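Local atomic coordinates of DNA polymerase (Pyrobaculum calidifontis, PDB entry 5MDN), a protein that probably catalyses template-directed DNA synthesis, adding deoxyribonucleotides from their triphosphates to a growing DNA strand with release of diphosphate. Residues P286-K291 and E298-M303; L635-L640 and P753-I758. One frame throughout, in Å; residues are numbered along the deposited sequence.

Contact 1: residues P286-K291 and E298-M303; sequences PEIKVK and EYFGVM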
# COMPACT_ATOMS: atom_id res chain seq x y z
N PRO A 286 5.37 -7.93 -3.03
CA PRO A 286 5.13 -9.36 -2.83
C PRO A 286 6.38 -10.18 -2.55
O PRO A 286 6.26 -11.39 -2.31
CB PRO A 286 4.48 -9.78 -4.15
CG PRO A 286 5.13 -8.89 -5.16
CD PRO A 286 5.31 -7.56 -4.46
N GLU A 287 7.57 -9.58 -2.60
CA GLU A 287 8.81 -10.33 -2.43
C GLU A 287 9.19 -10.56 -0.97
O GLU A 287 9.93 -11.51 -0.69
CB GLU A 287 9.96 -9.61 -3.14
CG GLU A 287 9.66 -9.21 -4.58
CD GLU A 287 9.59 -7.70 -4.75
OE1 GLU A 287 8.66 -7.08 -4.20
OE2 GLU A 287 10.48 -7.13 -5.42
N ILE A 288 8.72 -9.72 -0.05
CA ILE A 288 9.36 -9.62 1.26
C ILE A 288 8.87 -10.71 2.22
O ILE A 288 9.66 -11.24 3.01
CB ILE A 288 9.13 -8.21 1.84
CG1 ILE A 288 9.61 -7.14 0.86
CG2 ILE A 288 9.81 -8.08 3.20
CD1 ILE A 288 11.00 -6.59 1.17
N LYS A 289 7.58 -11.04 2.17
CA LYS A 289 6.99 -12.20 2.85
C LYS A 289 6.84 -12.02 4.36
O LYS A 289 6.04 -12.72 4.98
CB LYS A 289 7.79 -13.47 2.53
CG LYS A 289 8.34 -14.23 3.73
CD LYS A 289 7.75 -15.63 3.79
CE LYS A 289 8.15 -16.33 5.08
NZ LYS A 289 7.57 -17.70 5.17
N VAL A 290 7.57 -11.08 4.96
CA VAL A 290 7.51 -10.92 6.41
C VAL A 290 7.21 -9.46 6.77
O VAL A 290 6.29 -9.19 7.55
CB VAL A 290 8.81 -11.40 7.08
CG1 VAL A 290 10.03 -10.96 6.28
CG2 VAL A 290 8.88 -10.89 8.51
N LYS A 291 7.99 -8.53 6.22
CA LYS A 291 7.66 -7.10 6.22
C LYS A 291 7.79 -6.45 7.60
O LYS A 291 7.03 -5.53 7.92
CB LYS A 291 6.27 -6.84 5.63
CG LYS A 291 6.11 -7.36 4.22
CD LYS A 291 4.71 -7.10 3.68
CE LYS A 291 4.63 -7.44 2.20
NZ LYS A 291 4.67 -8.91 1.98
N GLU A 298 16.81 -4.37 5.52
CA GLU A 298 17.89 -5.14 4.91
C GLU A 298 17.67 -5.33 3.41
O GLU A 298 18.61 -5.22 2.62
CB GLU A 298 18.02 -6.50 5.60
CG GLU A 298 19.35 -7.19 5.34
CD GLU A 298 19.33 -8.66 5.72
OE1 GLU A 298 18.94 -8.97 6.86
OE2 GLU A 298 19.70 -9.50 4.87
N TYR A 299 16.43 -5.65 3.01
CA TYR A 299 16.15 -5.88 1.60
C TYR A 299 16.53 -4.68 0.74
O TYR A 299 17.13 -4.84 -0.33
CB TYR A 299 14.67 -6.21 1.41
CG TYR A 299 14.35 -6.86 0.08
CD1 TYR A 299 14.58 -8.21 -0.12
CD2 TYR A 299 13.82 -6.12 -0.97
CE1 TYR A 299 14.30 -8.81 -1.34
CE2 TYR A 299 13.53 -6.71 -2.18
CZ TYR A 299 13.77 -8.06 -2.36
OH TYR A 299 13.48 -8.65 -3.57
N PHE A 300 16.20 -3.47 1.20
CA PHE A 300 16.54 -2.26 0.47
C PHE A 300 17.93 -1.74 0.81
O PHE A 300 18.32 -0.68 0.29
CB PHE A 300 15.49 -1.17 0.75
CG PHE A 300 14.13 -1.48 0.18
CD1 PHE A 300 13.28 -2.37 0.81
CD2 PHE A 300 13.71 -0.88 -0.99
CE1 PHE A 300 12.03 -2.66 0.28
CE2 PHE A 300 12.47 -1.15 -1.53
CZ PHE A 300 11.63 -2.05 -0.89
N GLY A 301 18.68 -2.44 1.65
CA GLY A 301 20.08 -2.12 1.87
C GLY A 301 20.34 -0.84 2.63
O GLY A 301 21.28 -0.11 2.29
N VAL A 302 19.54 -0.54 3.65
CA VAL A 302 19.78 0.65 4.45
C VAL A 302 20.47 0.26 5.76
O VAL A 302 21.23 1.05 6.33
CB VAL A 302 18.48 1.44 4.71
CG1 VAL A 302 17.70 1.61 3.41
CG2 VAL A 302 17.62 0.77 5.77
N MET A 303 20.20 -0.95 6.24
CA MET A 303 20.84 -1.43 7.47
C MET A 303 20.88 -2.95 7.48
O MET A 303 19.86 -3.60 7.23
CB MET A 303 20.09 -0.93 8.71
CG MET A 303 20.89 -1.06 9.99
SD MET A 303 20.17 -0.12 11.36
CE MET A 303 20.45 1.55 10.79
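E287 OE2 forms a salt bridge with K591 NZ where the loop 286-291 meets the end of helix 293-299; its approach to Y299 OH, at 3.8 Å, is a touch and not a hydrogen bond. The loop leads into that helix, and a Schellman motif closes the helix, with G301 at positive phi just beyond its last turn. The loop belongs to the exonuclease part of this family B polymerase, while K591 sits on the antiparallel sheet of the palm. E287 and Y299 cross at about a right angle, the carboxylate plane turned 74° from the ring. The aliphatic stem touches too, E287 CB standing 3.7 Å from Y299 OH. The phenol has partners beyond the loop: its OH makes a weak hydrogen bond to D615 OD2, and its ring is in a cation-pi contact with R613. With CG trans to the backbone N (chi1 -163°), the Y299 ring extends from the helix end toward the loop. I288 meets it with its CD1 methyl, 3.5 Å from Y299 CG and 3.6 Å from Y299 CD2, so the base of the ring receives the methyl while its hydroxyl end lies by E287. A leucine here, without ring or hydroxyl, would probably leave R613 without its cation-pi partner and open a gap beside E287 CB. I288 is buried, and its side chain also rests on V296 of the same helix. I288 CD1 reaches a second ring as well, 4.2 Å from F300 CE1.

Contact 2: residues L635-L640 and P753-I758; sequences LNVVEL and PAALRI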
# COMPACT_ATOMS: atom_id res chain seq x y z
N LEU A 635 12.81 -20.62 6.92
CA LEU A 635 14.04 -20.06 6.36
C LEU A 635 15.18 -21.04 6.64
O LEU A 635 14.94 -22.14 7.15
CB LEU A 635 14.32 -18.67 6.94
CG LEU A 635 13.63 -17.46 6.30
CD1 LEU A 635 12.11 -17.56 6.44
CD2 LEU A 635 14.12 -16.17 6.93
N ASN A 636 16.41 -20.68 6.29
CA ASN A 636 17.54 -21.60 6.42
C ASN A 636 17.35 -22.80 5.51
O ASN A 636 18.15 -23.03 4.60
CB ASN A 636 17.73 -22.06 7.88
CG ASN A 636 18.69 -21.17 8.65
OD1 ASN A 636 19.90 -21.40 8.66
ND2 ASN A 636 18.15 -20.16 9.32
N VAL A 637 16.28 -23.59 5.74
CA VAL A 637 15.94 -24.69 4.84
C VAL A 637 15.80 -24.18 3.41
O VAL A 637 16.39 -24.73 2.47
CB VAL A 637 14.66 -25.40 5.31
CG1 VAL A 637 14.01 -26.16 4.15
CG2 VAL A 637 14.97 -26.35 6.45
N VAL A 638 15.02 -23.11 3.22
CA VAL A 638 14.93 -22.48 1.91
C VAL A 638 16.30 -21.99 1.47
O VAL A 638 16.71 -22.19 0.31
CB VAL A 638 13.90 -21.34 1.93
CG1 VAL A 638 14.02 -20.48 0.69
CG2 VAL A 638 12.49 -21.91 2.05
N GLU A 639 17.04 -21.35 2.38
CA GLU A 639 18.37 -20.84 2.03
C GLU A 639 19.37 -21.96 1.79
O GLU A 639 20.29 -21.80 0.98
CB GLU A 639 18.86 -19.90 3.13
CG GLU A 639 20.09 -19.09 2.75
CD GLU A 639 20.25 -17.85 3.60
OE1 GLU A 639 19.36 -17.58 4.45
OE2 GLU A 639 21.26 -17.14 3.43
N LEU A 640 19.22 -23.10 2.48
CA LEU A 640 20.10 -24.23 2.22
C LEU A 640 19.82 -24.85 0.86
O LEU A 640 20.75 -25.21 0.13
CB LEU A 640 19.96 -25.28 3.32
CG LEU A 640 20.62 -25.00 4.67
CD1 LEU A 640 20.11 -25.98 5.71
CD2 LEU A 640 22.13 -25.08 4.56
N PRO A 753 7.31 -30.41 10.27
CA PRO A 753 6.38 -29.92 9.23
C PRO A 753 6.78 -28.61 8.58
O PRO A 753 6.47 -28.40 7.41
CB PRO A 753 5.05 -29.79 9.99
CG PRO A 753 5.15 -30.78 11.07
CD PRO A 753 6.58 -30.76 11.51
N ALA A 754 7.46 -27.71 9.30
CA ALA A 754 7.92 -26.48 8.67
C ALA A 754 8.96 -26.78 7.60
O ALA A 754 8.92 -26.22 6.50
CB ALA A 754 8.48 -25.51 9.71
N ALA A 755 9.90 -27.68 7.91
CA ALA A 755 10.83 -28.15 6.90
C ALA A 755 10.12 -28.98 5.84
O ALA A 755 10.52 -28.96 4.67
CB ALA A 755 11.96 -28.96 7.55
N LEU A 756 9.08 -29.72 6.23
CA LEU A 756 8.31 -30.50 5.27
C LEU A 756 7.39 -29.66 4.40
O LEU A 756 6.84 -30.18 3.43
CB LEU A 756 7.48 -31.57 5.99
CG LEU A 756 8.22 -32.71 6.66
CD1 LEU A 756 7.25 -33.83 6.98
CD2 LEU A 756 9.36 -33.22 5.79
N ARG A 757 7.19 -28.38 4.71
CA ARG A 757 6.49 -27.55 3.74
C ARG A 757 7.36 -27.26 2.53
O ARG A 757 6.84 -26.81 1.50
CB ARG A 757 6.00 -26.24 4.38
CG ARG A 757 4.88 -25.60 3.57
CD ARG A 757 4.42 -24.26 4.10
NE ARG A 757 3.41 -23.69 3.20
CZ ARG A 757 2.78 -22.54 3.40
NH1 ARG A 757 3.03 -21.81 4.48
NH2 ARG A 757 1.88 -22.13 2.51
N ILE A 758 8.66 -27.52 2.62
CA ILE A 758 9.50 -27.59 1.44
C ILE A 758 10.02 -29.02 1.36
O ILE A 758 11.20 -29.29 1.62
CB ILE A 758 10.66 -26.57 1.47
CG1 ILE A 758 10.13 -25.17 1.78
CG2 ILE A 758 11.37 -26.56 0.14
CD1 ILE A 758 10.22 -24.80 3.24
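V638 and I758 meet nearly at right angles, V638 CG2 lying 3.9 Å from I758 CD1 and 4.0 Å from I758 CG1. Here helix 628-643 packs against the C-terminal end of helix 743-756, within the helical C-terminal region that forms the thumb in family B polymerases. V637 divides its two methyls between two partners. V637 CG1, trans to the backbone N (chi1 159°), comes to 4.1 Å from I758 CD1, the two side chains sliding past each other in opposite directions. The other methyl, V637 CG2, meets A755 CB at 4.1 Å. I758 CD1 thus touches both valines, and all four of these side chains are buried. A755 also touches V658 of helix 647-666, which brings a third helix to this core. Around this core the surroundings are looser: L635 is exposed and its first side-chain bond points away from 753-758, R757 is exposed, and E639 forms a salt bridge with K643 of its own helix. No hydrogen bond or charge pair joins the two segments, so their fit rests on the shapes of methyl-bearing side chains and on the exclusion of water from them.

Contact 1 and contact 2 follow one another along the chain and lie on the same side of its centre, with their own centres about 19 Å apart. Their nearest atoms come to about 4 Å without touching. Q634, next to contact 2, lies between them: K289 NZ, from the loop 286-291, makes a weak hydrogen bond to its OE1, and the side chains of I758 and R757 touch Q634. The exonuclease loop therefore borders the helical C-terminal region here. Contact 1 is the more central, its centre about 15 Å from the centre of the chain, against about 29 Å for that of contact 2. Neither reaches the magnesium site of D7 and D363.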